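Local atomic coordinates of 5'-methylthioadenosine nucleosidase (Arabidopsis thaliana, PDB entry 2QTG), a protein that is a nucleosidase of the phosphorylase superfamily, a family of nucleosidases and phosphorylases. Residues D129-S134 / K221-L226. Residues are numbered along the deposited sequence; the frame is centred on the assembly and turned at random.
Sequences DVFLVS and KAVTDL. With MTH (2-(4-amino-pyrrolo[2,3-D]pyrimidin-7-yl)-5-methylsulfanylmethyl-tetrahydro-furan-3,4-diol), chain C; EDO (1,2-ethanediol), chain D.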
# COMPACT_ATOMS: atom_id res chain seq x y z
N ASP A 129 9.11 14.45 21.57
CA ASP A 129 8.57 13.21 22.17
C ASP A 129 8.72 11.98 21.24
O ASP A 129 8.37 12.04 20.06
CB ASP A 129 7.07 13.36 22.55
CG ASP A 129 6.81 14.28 23.75
OD1 ASP A 129 7.75 14.67 24.47
OD2 ASP A 129 5.63 14.59 23.98
N VAL A 130 9.20 10.87 21.77
CA VAL A 130 9.13 9.59 21.05
C VAL A 130 8.08 8.68 21.69
O VAL A 130 8.23 8.26 22.85
CB VAL A 130 10.52 8.88 20.93
CG1 VAL A 130 10.38 7.65 20.03
CG2 VAL A 130 11.59 9.86 20.36
N PHE A 131 6.99 8.42 20.95
CA PHE A 131 5.89 7.59 21.44
C PHE A 131 6.09 6.11 21.10
O PHE A 131 6.63 5.72 20.03
CB PHE A 131 4.55 8.06 20.86
CG PHE A 131 3.95 9.24 21.55
CD1 PHE A 131 4.54 10.49 21.45
CD2 PHE A 131 2.77 9.11 22.24
CE1 PHE A 131 3.99 11.56 22.04
CE2 PHE A 131 2.20 10.19 22.87
CZ PHE A 131 2.79 11.43 22.76
N LEU A 132 5.64 5.28 22.03
CA LEU A 132 5.42 3.89 21.78
C LEU A 132 3.97 3.89 21.34
O LEU A 132 3.16 4.59 21.92
CB LEU A 132 5.60 3.10 23.08
CG LEU A 132 5.68 1.59 22.98
CD1 LEU A 132 6.95 1.17 22.15
CD2 LEU A 132 5.69 0.98 24.39
N VAL A 133 3.61 3.14 20.33
CA VAL A 133 2.23 3.21 19.86
C VAL A 133 1.44 2.06 20.47
O VAL A 133 1.92 0.94 20.43
CB VAL A 133 2.24 3.18 18.28
CG1 VAL A 133 0.90 2.78 17.69
CG2 VAL A 133 2.72 4.54 17.73
N SER A 134 0.24 2.34 20.99
CA SER A 134 -0.64 1.27 21.51
C SER A 134 -1.34 0.50 20.41
O SER A 134 -1.37 -0.72 20.40
CB SER A 134 -1.69 1.85 22.48
OG SER A 134 -2.38 2.94 21.86
N LYS A 221 7.51 6.49 17.36
CA LYS A 221 7.08 7.64 16.55
C LYS A 221 7.48 8.96 17.23
O LYS A 221 6.99 9.29 18.34
CB LYS A 221 5.58 7.59 16.22
CG LYS A 221 5.20 6.36 15.34
CD LYS A 221 5.70 6.52 13.90
CE LYS A 221 5.72 5.16 13.16
NZ LYS A 221 5.55 5.39 11.66
N ALA A 222 8.36 9.69 16.56
CA ALA A 222 8.94 10.93 17.07
C ALA A 222 8.18 12.10 16.49
O ALA A 222 8.15 12.31 15.25
CB ALA A 222 10.46 11.02 16.72
N VAL A 223 7.57 12.86 17.38
CA VAL A 223 6.73 14.01 17.03
C VAL A 223 7.58 15.16 16.49
O VAL A 223 8.31 15.81 17.29
CB VAL A 223 5.89 14.45 18.24
CG1 VAL A 223 4.95 15.61 17.86
CG2 VAL A 223 5.08 13.25 18.76
N THR A 224 7.53 15.39 15.17
CA THR A 224 8.14 16.57 14.53
C THR A 224 7.30 17.80 14.35
O THR A 224 7.84 18.87 14.13
CB THR A 224 8.69 16.32 13.11
OG1 THR A 224 8.26 15.09 12.55
CG2 THR A 224 10.15 16.37 13.06
N ASP A 225 6.00 17.63 14.29
CA ASP A 225 5.13 18.78 14.22
C ASP A 225 3.86 18.52 14.97
O ASP A 225 3.44 17.37 15.13
CB ASP A 225 4.87 19.24 12.79
CG ASP A 225 3.86 18.42 12.11
OD1 ASP A 225 4.15 17.24 11.85
OD2 ASP A 225 2.78 18.99 11.82
N LEU A 226 3.29 19.62 15.46
CA LEU A 226 2.03 19.64 16.19
C LEU A 226 0.95 19.98 15.18
O LEU A 226 0.87 21.12 14.66
CB LEU A 226 2.11 20.66 17.34
CG LEU A 226 3.05 20.40 18.53
CD1 LEU A 226 2.75 21.43 19.69
CD2 LEU A 226 3.04 18.93 19.09
CS MTH C . 7.74 13.49 3.47
S5' MTH C . 6.08 12.95 3.92
C5' MTH C . 6.37 12.90 5.67
C4' MTH C . 7.02 11.62 6.22
O4' MTH C . 7.23 11.82 7.64
C2' MTH C . 5.29 10.41 7.33
O2' MTH C . 4.96 9.14 7.95
C3' MTH C . 6.18 10.35 6.10
O3' MTH C . 7.10 9.24 6.07
C1' MTH C . 6.08 11.26 8.36
N9 MTH C . 5.28 12.35 8.86
C8 MTH C . 5.72 13.41 9.46
C7 MTH C . 4.82 14.12 9.98
C5 MTH C . 3.66 13.92 9.44
C6 MTH C . 2.44 14.52 9.54
N6 MTH C . 2.26 15.68 10.22
N1 MTH C . 1.44 13.86 8.87
C2 MTH C . 1.66 12.69 8.18
N3 MTH C . 2.90 12.10 8.09
C4 MTH C . 3.91 12.71 8.75
C1 EDO D . 8.90 10.13 25.91
O1 EDO D . 7.75 9.76 25.14
C2 EDO D . 9.57 11.35 25.32
O2 EDO D . 10.59 10.97 24.42
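K221 and F131 form an antiparallel hydrogen-bonded pair in which each backbone serves the other: K221 N donates to F131 O at 2.9 Å, while F131 N reaches K221 O at 2.8 Å with an almost straight N-H...O angle of 172°. K221 O also lies at the edge of the F131 ring. The K221 side chain crosses V133 obliquely, its CG 3.9 Å from V133 CG2; the chain then bends at chi2 and leads away, and NZ makes a salt bridge with D200 and a hydrogen bond with N113. A222 faces V130 as a non-hydrogen-bonded pair, with CB 4.0 Å from V130 CG2 on the face packed by helix 234-259. V223 N closes the ladder on D129 O at 2.9 Å. A chi1 of -177° sets CG2 of V223 anti to the carbonyl carbon, on the side of F131, 3.8 Å from F131 CE1, and L198 of strand 198-200 touches both side chains. Beyond the pairing, D225 OD1 accepts a hydrogen bond from N6 of the bound MTH at 2.9 Å. The N-to-C directions of the two short segments make 137°, well short of antiparallel, so they diverge past this short ladder: strand 217-226 lies between strand 130-138, antiparallel to it, and strand 110-119, parallel to it, in the mixed central sheet of the phosphorylase-superfamily fold, and carries D225 to the ligand pocket at its end.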